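Centromeric protein-C, isoform A (Drosophila melanogaster, PDB 6O2K) probably acts as an adaptor between centromeric chromatin and other proteins, the chain described here being its C-terminal, dimer-forming cupin domain. Local coordinates at residues 51-56 with 73-78; 62-67 with 136-141; 96-101 with 121-126. One frame throughout, in Å; residues are numbered along the deposited sequence.

Contact 2 lies in the buried middle of the six-stranded sheet; contact 3, partly buried, joins the two inner strands of the four-stranded sheet; contact 1 bridges the two sheets near the surface. Contacts 1 and 2 share the larger sheet, where strands 51-55 and 64-69 are neighbours; contacts 1 and 3 share the smaller one through strands 74-79 and 124-129. Contacts 2 and 3 are antiparallel backbone pairings, the first flanked mainly by apolar side chains and sulfur, the second by threonines, charged groups and a water. Contact 1 relies on side chains, without backbone pairing. Contact 2 packs against the second subunit; in contact 1 only Tyr-56, uninvolved across the segments, reaches it.

Contact 1 (51-56 with 73-78); sequences IDYAFY and QKRSMK
Ile-51 and Tyr-53 meet Arg-75 where the two antiparallel sheets of the cupin fold face each other. Strand 51-55 belongs to the six-stranded sheet and strand 74-78 to the four-stranded one; the short segments run nearly perpendicular, with axes 9.2 Å apart, so side chains must do the bridging. The polar link is a hydrogen bond from Arg-75 NE to Tyr-53 OH, 2.9 Å long with an angle of 152° at the hydrogen. The phenol oxygen sits at the edge of the guanidinium, in its plane, while the ring is turned 69° from that plane. Arg-75 CG lies opposite the backbone N (chi1 -176°), and the chain then runs straight to NE, which carries the donor across to the ring's hydroxyl edge. Ile-51 crosses the base of this chain at about a right angle, its CD1 3.4 Å from Arg-75 CB and 3.5 Å from Arg-75 CG. Beside it, Gln-73 NE2 lies 3.9 Å from Ile-51 CG1; this amide nitrogen is hydrogen-bonded to Gly-50 O. A water 2.8 Å from Gln-73 OE1 also makes a weak bond with Asp-52 N; OE1 is held by Lys-70 N as well. Farther out, Arg-75 NH1 is hydrogen-bonded to Tyr-125 OH, so one guanidinium holds phenols from both sheets, and the aliphatic part of Lys-78 lies over one of its faces. Replacing Arg-75 by an alanine would probably leave the hydroxyls of Tyr-53 and Tyr-125 without the guanidinium that links them and the Tyr-53 ring less firmly placed between the sheets. That ring is also supported from within its own strand: Ile-51 CG2 lies over one face of the Tyr-53 ring, 3.5 Å from its plane and nearer the rim than the centre.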
loop_
_atom_site.group_PDB
_atom_site.type_symbol
_atom_site.label_atom_id
_atom_site.label_comp_id
_atom_site.label_asym_id
_atom_site.label_seq_id
_atom_site.Cartn_x
_atom_site.Cartn_y
_atom_site.Cartn_z
ATOM N N ILE B 51 -18.429 6.930 -5.415
ATOM C CA ILE B 51 -17.276 6.145 -4.984
ATOM C C ILE B 51 -16.634 6.840 -3.797
ATOM O O ILE B 51 -16.474 8.069 -3.813
ATOM C CB ILE B 51 -16.256 5.971 -6.120
ATOM C CG1 ILE B 51 -16.869 5.154 -7.249
ATOM C CG2 ILE B 51 -14.993 5.299 -5.606
ATOM C CD1 ILE B 51 -16.404 5.578 -8.574
ATOM N N ASP B 52 -16.256 6.067 -2.767
ATOM C CA ASP B 52 -15.650 6.665 -1.581
ATOM C C ASP B 52 -14.136 6.743 -1.779
ATOM O O ASP B 52 -13.512 5.752 -2.155
ATOM C CB ASP B 52 -15.998 5.851 -0.326
ATOM C CG ASP B 52 -17.429 6.103 0.177
ATOM O OD1 ASP B 52 -17.999 5.220 0.868
ATOM O OD2 ASP B 52 -17.985 7.182 -0.116
ATOM N N TYR B 53 -13.548 7.921 -1.553
ATOM C CA TYR B 53 -12.108 8.128 -1.676
ATOM C C TYR B 53 -11.538 8.634 -0.356
ATOM O O TYR B 53 -12.148 9.476 0.306
ATOM C CB TYR B 53 -11.766 9.151 -2.767
ATOM C CG TYR B 53 -12.210 8.775 -4.150
ATOM C CD1 TYR B 53 -13.465 9.145 -4.617
ATOM C CD2 TYR B 53 -11.368 8.059 -5.000
ATOM C CE1 TYR B 53 -13.877 8.810 -5.897
ATOM C CE2 TYR B 53 -11.768 7.715 -6.283
ATOM C CZ TYR B 53 -13.028 8.092 -6.723
ATOM O OH TYR B 53 -13.447 7.764 -7.991
ATOM N N ALA B 54 -10.345 8.166 0.008
ATOM C CA ALA B 54 -9.649 8.749 1.150
ATOM C C ALA B 54 -8.158 8.790 0.861
ATOM O O ALA B 54 -7.550 7.746 0.621
ATOM C CB ALA B 54 -9.938 7.959 2.437
ATOM N N PHE B 55 -7.555 9.978 0.891
ATOM C CA PHE B 55 -6.125 10.092 0.618
ATOM C C PHE B 55 -5.347 10.493 1.865
ATOM O O PHE B 55 -5.829 11.274 2.697
ATOM C CB PHE B 55 -5.854 11.093 -0.510
ATOM C CG PHE B 55 -6.108 10.533 -1.865
ATOM C CD1 PHE B 55 -7.391 10.513 -2.392
ATOM C CD2 PHE B 55 -5.072 10.005 -2.613
ATOM C CE1 PHE B 55 -7.631 9.983 -3.647
ATOM C CE2 PHE B 55 -5.308 9.469 -3.870
ATOM C CZ PHE B 55 -6.584 9.451 -4.378
ATOM N N TYR B 56 -4.149 9.934 2.000
ATOM C CA TYR B 56 -3.226 10.399 3.020
ATOM C C TYR B 56 -2.900 11.867 2.788
ATOM O O TYR B 56 -2.676 12.304 1.652
ATOM C CB TYR B 56 -1.939 9.569 3.008
ATOM C CG TYR B 56 -2.131 8.136 3.459
ATOM C CD1 TYR B 56 -2.135 7.809 4.817
ATOM C CD2 TYR B 56 -2.287 7.108 2.535
ATOM C CE1 TYR B 56 -2.300 6.498 5.234
ATOM C CE2 TYR B 56 -2.445 5.794 2.946
ATOM C CZ TYR B 56 -2.457 5.499 4.298
ATOM O OH TYR B 56 -2.620 4.193 4.712
ATOM N N GLN B 73 -20.004 -1.960 -7.907
ATOM C CA GLN B 73 -19.976 -0.575 -8.344
ATOM C C GLN B 73 -18.912 -0.362 -9.417
ATOM O O GLN B 73 -17.839 -0.979 -9.388
ATOM C CB GLN B 73 -19.721 0.347 -7.157
ATOM C CG GLN B 73 -19.882 1.811 -7.500
ATOM C CD GLN B 73 -19.809 2.697 -6.281
ATOM O OE1 GLN B 73 -19.178 2.348 -5.284
ATOM N NE2 GLN B 73 -20.459 3.853 -6.351
ATOM N N LYS B 74 -19.220 0.523 -10.367
ATOM C CA LYS B 74 -18.307 0.911 -11.435
ATOM C C LYS B 74 -17.782 2.318 -11.193
ATOM O O LYS B 74 -18.538 3.214 -10.794
ATOM C CB LYS B 74 -18.997 0.892 -12.799
ATOM C CG LYS B 74 -19.671 -0.400 -13.200
ATOM C CD LYS B 74 -20.388 -0.202 -14.544
ATOM C CE LYS B 74 -20.850 -1.515 -15.158
ATOM N NZ LYS B 74 -21.615 -1.299 -16.414
ATOM N N ARG B 75 -16.490 2.509 -11.449
ATOM C CA ARG B 75 -15.904 3.830 -11.632
ATOM C C ARG B 75 -15.770 4.073 -13.125
ATOM O O ARG B 75 -15.117 3.289 -13.821
ATOM C CB ARG B 75 -14.536 3.942 -10.958
ATOM C CG ARG B 75 -13.913 5.346 -11.032
ATOM C CD ARG B 75 -12.579 5.350 -10.299
ATOM N NE ARG B 75 -11.955 6.673 -10.165
ATOM C CZ ARG B 75 -10.864 7.059 -10.827
ATOM N NH1 ARG B 75 -10.293 6.248 -11.699
ATOM N NH2 ARG B 75 -10.340 8.256 -10.617
ATOM N N SER B 76 -16.374 5.154 -13.612
ATOM C CA SER B 76 -16.401 5.363 -15.050
ATOM C C SER B 76 -14.999 5.654 -15.584
ATOM O O SER B 76 -14.077 6.010 -14.845
ATOM C CB SER B 76 -17.371 6.492 -15.415
ATOM O OG SER B 76 -16.961 7.734 -14.866
ATOM N N MET B 77 -14.859 5.470 -16.897
ATOM C CA MET B 77 -13.612 5.705 -17.624
ATOM C C MET B 77 -12.997 7.062 -17.304
ATOM O O MET B 77 -13.669 8.096 -17.368
ATOM C CB MET B 77 -13.896 5.608 -19.129
ATOM C CG MET B 77 -12.670 5.653 -20.034
ATOM S SD MET B 77 -12.329 7.341 -20.613
ATOM C CE MET B 77 -13.488 7.499 -21.979
ATOM N N LYS B 78 -11.705 7.051 -16.979
ATOM C CA LYS B 78 -10.893 8.249 -16.806
ATOM C C LYS B 78 -9.619 8.114 -17.632
ATOM O O LYS B 78 -9.134 7.001 -17.863
ATOM C CB LYS B 78 -10.483 8.471 -15.339
ATOM C CG LYS B 78 -11.606 8.347 -14.324
ATOM C CD LYS B 78 -12.546 9.542 -14.387
ATOM C CE LYS B 78 -13.593 9.452 -13.272
ATOM N NZ LYS B 78 -14.542 10.587 -13.313
HETATM O O HOH W 1 -18.278 3.414 -2.868
#

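Contact 2 (62-67 with 136-141)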
loop_
_atom_site.group_PDB
_atom_site.type_symbol
_atom_site.label_atom_id
_atom_site.label_comp_id
_atom_site.label_asym_id
_atom_site.label_seq_id
_atom_site.Cartn_x
_atom_site.Cartn_y
_atom_site.Cartn_z
ATOM N N ALA B 62 -2.484 14.236 -2.963
ATOM C CA ALA B 62 -3.389 13.455 -3.803
ATOM C C ALA B 62 -2.552 12.398 -4.504
ATOM O O ALA B 62 -2.712 12.130 -5.697
ATOM C CB ALA B 62 -4.260 14.216 -4.807
ATOM N N MET B 63 -1.646 11.759 -3.764
ATOM C CA MET B 63 -0.713 10.846 -4.394
ATOM C C MET B 63 -0.744 9.443 -3.825
ATOM O O MET B 63 -0.211 8.535 -4.467
ATOM C CB MET B 63 0.723 11.392 -4.303
ATOM C CG MET B 63 0.924 12.742 -4.997
ATOM S SD MET B 63 0.641 12.735 -6.795
ATOM C CE MET B 63 2.105 11.905 -7.345
ATOM N N LEU B 64 -1.355 9.229 -2.656
ATOM C CA LEU B 64 -1.468 7.884 -2.104
ATOM C C LEU B 64 -2.774 7.801 -1.323
ATOM O O LEU B 64 -2.978 8.583 -0.393
ATOM C CB LEU B 64 -0.271 7.569 -1.204
ATOM C CG LEU B 64 -0.225 6.174 -0.599
ATOM C CD1 LEU B 64 -0.002 5.164 -1.683
ATOM C CD2 LEU B 64 0.895 6.091 0.443
ATOM N N GLY B 65 -3.666 6.896 -1.717
ATOM C CA GLY B 65 -4.966 6.856 -1.072
ATOM C C GLY B 65 -5.695 5.558 -1.349
ATOM O O GLY B 65 -5.123 4.602 -1.870
ATOM N N TYR B 66 -6.982 5.540 -1.004
ATOM C CA TYR B 66 -7.826 4.362 -1.148
ATOM C C TYR B 66 -9.106 4.727 -1.876
ATOM O O TYR B 66 -9.672 5.809 -1.661
ATOM C CB TYR B 66 -8.190 3.741 0.218
ATOM C CG TYR B 66 -6.977 3.311 1.010
ATOM C CD1 TYR B 66 -6.367 2.092 0.773
ATOM C CD2 TYR B 66 -6.440 4.144 1.992
ATOM C CE1 TYR B 66 -5.228 1.705 1.497
ATOM C CE2 TYR B 66 -5.331 3.770 2.720
ATOM C CZ TYR B 66 -4.723 2.553 2.465
ATOM O OH TYR B 66 -3.605 2.209 3.195
ATOM N N MET B 67 -9.560 3.804 -2.723
ATOM C CA MET B 67 -10.891 3.825 -3.312
ATOM C C MET B 67 -11.698 2.676 -2.728
ATOM O O MET B 67 -11.254 1.522 -2.770
ATOM C CB MET B 67 -10.821 3.681 -4.832
ATOM C CG MET B 67 -9.961 4.697 -5.525
ATOM S SD MET B 67 -10.145 4.475 -7.312
ATOM C CE MET B 67 -8.696 5.341 -7.932
ATOM N N VAL B 136 -11.801 -2.798 -1.934
ATOM C CA VAL B 136 -10.961 -1.646 -1.637
ATOM C C VAL B 136 -9.666 -1.766 -2.424
ATOM O O VAL B 136 -9.019 -2.818 -2.397
ATOM C CB VAL B 136 -10.644 -1.551 -0.134
ATOM C CG1 VAL B 136 -9.745 -0.364 0.148
ATOM C CG2 VAL B 136 -11.926 -1.470 0.682
ATOM N N LEU B 137 -9.272 -0.686 -3.100
ATOM C CA LEU B 137 -7.958 -0.665 -3.735
ATOM C C LEU B 137 -7.174 0.556 -3.294
ATOM O O LEU B 137 -7.740 1.589 -2.931
ATOM C CB LEU B 137 -8.030 -0.718 -5.272
ATOM C CG LEU B 137 -8.637 0.406 -6.115
ATOM C CD1 LEU B 137 -7.700 1.591 -6.238
ATOM C CD2 LEU B 137 -8.969 -0.137 -7.494
ATOM N N MET B 138 -5.854 0.406 -3.295
ATOM C CA MET B 138 -4.941 1.505 -3.019
ATOM C C MET B 138 -4.543 2.137 -4.344
ATOM O O MET B 138 -4.216 1.432 -5.304
ATOM C CB MET B 138 -3.699 1.010 -2.269
ATOM C CG MET B 138 -2.680 2.100 -1.906
ATOM S SD MET B 138 -1.140 1.409 -1.178
ATOM C CE MET B 138 -1.699 0.907 0.464
ATOM N N CYS B 139 -4.594 3.461 -4.394
ATOM C CA CYS B 139 -4.247 4.255 -5.565
ATOM C C CYS B 139 -2.929 4.973 -5.288
ATOM O O CYS B 139 -2.870 5.802 -4.370
ATOM C CB CYS B 139 -5.375 5.251 -5.843
ATOM S SG CYS B 139 -5.078 6.433 -7.159
ATOM N N ILE B 140 -1.894 4.661 -6.068
ATOM C CA ILE B 140 -0.552 5.199 -5.903
ATOM C C ILE B 140 -0.216 5.972 -7.166
ATOM O O ILE B 140 -0.020 5.364 -8.220
ATOM C CB ILE B 140 0.483 4.089 -5.686
ATOM C CG1 ILE B 140 0.074 3.196 -4.514
ATOM C CG2 ILE B 140 1.876 4.709 -5.550
ATOM C CD1 ILE B 140 0.925 1.899 -4.378
ATOM N N ARG B 141 -0.095 7.285 -7.063
ATOM C CA ARG B 141 0.221 8.088 -8.239
ATOM C C ARG B 141 1.682 8.529 -8.211
ATOM O O ARG B 141 2.277 8.698 -7.141
ATOM C CB ARG B 141 -0.703 9.297 -8.324
ATOM C CG ARG B 141 -2.178 8.928 -8.224
ATOM C CD ARG B 141 -3.026 9.861 -9.071
ATOM N NE ARG B 141 -3.051 11.216 -8.540
ATOM C CZ ARG B 141 -3.498 12.279 -9.211
ATOM N NH1 ARG B 141 -3.493 13.477 -8.637
ATOM N NH2 ARG B 141 -3.934 12.151 -10.458
#
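Met-67 runs side by side with Leu-137 on one face of the cupin's larger sheet, where the two form a hydrogen-bonded antiparallel pair. Its CG is 3.9 Å from Leu-137 CD1, and the extended chain beyond CG brings CE to 3.9 Å from Cys-139 CB. At the other end Arg-141 folds back on the turn before strand 64-67. Bends at chi2 (-147°) and chi3 (-68°) bring its guanidinium edge to Ala-62 O, which NE meets at 3.0 Å almost in line with the carbonyl bond; NH1 adds a weak bond to the same oxygen. Met-63, doubly bent, crosses Arg-141 at about a right angle, with SD 4.0 Å from Arg-141 CB and CE against the Arg-141 carbonyl. Backbone bonds in both directions join Gly-65 with Cys-139 and Met-67 with Leu-137, and Arg-141 N reaches Met-63 O. On the opposite face Leu-64 CD1 presses tightly on Ile-140 CG1 at 3.4 Å, and Tyr-66 OH lies 3.6 Å from Met-138 CE and shares a hydrogen bond with Tyr-56 OH. This face meets the second subunit: Leu-64 packs on Met-116 of the second subunit, and Ile-140 on the Ile-140 of that subunit. Within the sheet the pair is flanked by strand 51-55 beside 64-69 and strand 85-89 beside 135-141.

Contact 3 (96-101 with 121-126); sequences VETLAV and RGTRYS
Arg-121 and Gly-122 come up against Val-101 just beyond the paired part of the two strands. Arg-121 takes part through its carbonyl: a water 2.9 Å from Arg-121 O also accepts from Val-101 N at 3.1 Å. At the backbone angles of Gly-122 (phi 90°) a CB would be jammed against Arg-121 O, which calls for glycine, and would also stand 2.7 Å from Val-101 CG2, a clash; instead that methyl group rests 3.5 Å from Gly-122 O. Thr-123 closes the polar cluster, its OG1 hydrogen-bonded to the same water at 2.8 Å, so one water links Val-101 N with Arg-121 O and Thr-123 OG1. The other branch, Thr-123 CG2, turns to the strand and lies 4.0 Å from Thr-98 CB. Arg-124 then opens the regular pairing, exchanging two backbone hydrogen bonds with Leu-99, while its extended side chain leads off toward Met-77 and Gln-79. Tyr-125 sits opposite Thr-98 in a non-hydrogen-bonded pair: its CB touches Thr-98 CG2, and its CA makes a CA-H...O contact of 3.1 Å with Glu-97 O. Both Thr-98 and Tyr-125 also pack on Ile-119 of the larger sheet. Ser-126 ends the segment, paired with Glu-97 by two more backbone bonds. With chi1 at 72° its hydroxyl stands between N and the carbonyl carbon, and OG comes to 3.4 Å from Glu-97 CG; the Glu-97 carboxylate itself bends away to His-108. Strands 93-99 and 124-129 thus form the central pair of a four-stranded antiparallel sheet in the order 74-79, 124-129, 93-99, 107-112, one wall of the jelly-roll barrel that defines cupins.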
loop_
_atom_site.group_PDB
_atom_site.type_symbol
_atom_site.label_atom_id
_atom_site.label_comp_id
_atom_site.label_asym_id
_atom_site.label_seq_id
_atom_site.Cartn_x
_atom_site.Cartn_y
_atom_site.Cartn_z
ATOM N N VAL B 96 -10.513 -4.393 -14.365
ATOM C CA VAL B 96 -9.947 -3.143 -14.868
ATOM C C VAL B 96 -9.862 -3.220 -16.385
ATOM O O VAL B 96 -9.327 -4.191 -16.927
ATOM C CB VAL B 96 -8.558 -2.866 -14.262
ATOM C CG1 VAL B 96 -7.972 -1.561 -14.832
ATOM C CG2 VAL B 96 -8.637 -2.828 -12.720
ATOM N N GLU B 97 -10.379 -2.193 -17.064
ATOM C CA GLU B 97 -10.289 -2.083 -18.517
ATOM C C GLU B 97 -9.347 -0.940 -18.861
ATOM O O GLU B 97 -9.505 0.165 -18.329
ATOM C CB GLU B 97 -11.662 -1.827 -19.155
ATOM C CG GLU B 97 -12.842 -2.565 -18.511
ATOM C CD GLU B 97 -12.759 -4.084 -18.640
ATOM O OE1 GLU B 97 -12.989 -4.781 -17.620
ATOM O OE2 GLU B 97 -12.467 -4.580 -19.753
ATOM N N THR B 98 -8.366 -1.204 -19.744
ATOM C CA THR B 98 -7.373 -0.198 -20.112
ATOM C C THR B 98 -7.252 -0.083 -21.624
ATOM O O THR B 98 -7.336 -1.087 -22.336
ATOM C CB THR B 98 -5.971 -0.506 -19.535
ATOM O OG1 THR B 98 -5.573 -1.834 -19.896
ATOM C CG2 THR B 98 -5.971 -0.372 -18.012
ATOM N N LEU B 99 -7.039 1.152 -22.096
ATOM C CA LEU B 99 -6.729 1.467 -23.488
ATOM C C LEU B 99 -5.525 2.401 -23.473
ATOM O O LEU B 99 -5.630 3.549 -23.019
ATOM C CB LEU B 99 -7.920 2.123 -24.195
ATOM C CG LEU B 99 -7.630 2.620 -25.616
ATOM C CD1 LEU B 99 -7.234 1.474 -26.528
ATOM C CD2 LEU B 99 -8.829 3.389 -26.179
ATOM N N ALA B 100 -4.379 1.912 -23.946
ATOM C CA ALA B 100 -3.130 2.657 -23.846
ATOM C C ALA B 100 -2.912 3.502 -25.093
ATOM O O ALA B 100 -3.380 3.152 -26.174
ATOM C CB ALA B 100 -1.947 1.707 -23.659
ATOM N N VAL B 101 -2.222 4.637 -24.922
ATOM C CA VAL B 101 -1.915 5.501 -26.064
ATOM C C VAL B 101 -1.234 4.681 -27.145
ATOM O O VAL B 101 -0.336 3.877 -26.866
ATOM C CB VAL B 101 -1.028 6.685 -25.636
ATOM C CG1 VAL B 101 -0.578 7.501 -26.869
ATOM C CG2 VAL B 101 -1.732 7.559 -24.625
ATOM N N ARG B 121 0.807 7.115 -18.179
ATOM C CA ARG B 121 0.267 8.417 -18.528
ATOM C C ARG B 121 -0.445 8.344 -19.873
ATOM O O ARG B 121 0.062 7.744 -20.828
ATOM C CB ARG B 121 1.392 9.451 -18.560
ATOM C CG ARG B 121 0.899 10.873 -18.783
ATOM C CD ARG B 121 1.982 11.877 -18.480
ATOM N NE ARG B 121 1.453 13.230 -18.482
ATOM C CZ ARG B 121 2.163 14.312 -18.187
ATOM N NH1 ARG B 121 3.445 14.199 -17.871
ATOM N NH2 ARG B 121 1.588 15.510 -18.215
ATOM N N GLY B 122 -1.652 8.907 -19.926
ATOM C CA GLY B 122 -2.457 8.936 -21.129
ATOM C C GLY B 122 -3.385 7.751 -21.311
ATOM O O GLY B 122 -4.262 7.807 -22.180
ATOM N N THR B 123 -3.220 6.684 -20.528
ATOM C CA THR B 123 -4.091 5.518 -20.643
ATOM C C THR B 123 -5.493 5.851 -20.146
ATOM O O THR B 123 -5.668 6.571 -19.161
ATOM C CB THR B 123 -3.491 4.345 -19.865
ATOM O OG1 THR B 123 -2.360 3.841 -20.583
ATOM C CG2 THR B 123 -4.505 3.204 -19.645
ATOM N N ARG B 124 -6.500 5.354 -20.857
ATOM C CA ARG B 124 -7.886 5.461 -20.416
ATOM C C ARG B 124 -8.248 4.176 -19.686
ATOM O O ARG B 124 -8.032 3.081 -20.214
ATOM C CB ARG B 124 -8.827 5.693 -21.598
ATOM C CG ARG B 124 -8.662 7.068 -22.223
ATOM C CD ARG B 124 -9.714 7.359 -23.291
ATOM N NE ARG B 124 -9.368 8.574 -24.021
ATOM C CZ ARG B 124 -9.612 9.809 -23.588
ATOM N NH1 ARG B 124 -9.246 10.851 -24.324
ATOM N NH2 ARG B 124 -10.228 10.005 -22.429
ATOM N N TYR B 125 -8.797 4.301 -18.480
ATOM C CA TYR B 125 -9.022 3.120 -17.661
ATOM C C TYR B 125 -10.334 3.234 -16.897
ATOM O O TYR B 125 -10.730 4.325 -16.471
ATOM C CB TYR B 125 -7.843 2.900 -16.695
ATOM C CG TYR B 125 -7.726 3.946 -15.613
ATOM C CD1 TYR B 125 -7.255 5.228 -15.891
ATOM C CD2 TYR B 125 -8.102 3.657 -14.304
ATOM C CE1 TYR B 125 -7.172 6.191 -14.884
ATOM C CE2 TYR B 125 -8.019 4.601 -13.304
ATOM C CZ TYR B 125 -7.560 5.864 -13.595
ATOM O OH TYR B 125 -7.470 6.796 -12.586
ATOM N N SER B 126 -11.009 2.094 -16.745
ATOM C CA SER B 126 -12.205 1.997 -15.915
ATOM C C SER B 126 -12.072 0.820 -14.951
ATOM O O SER B 126 -11.316 -0.127 -15.198
ATOM C CB SER B 126 -13.466 1.844 -16.766
ATOM O OG SER B 126 -13.507 0.552 -17.338
HETATM O O HOH W 2 -0.767 5.355 -22.263
#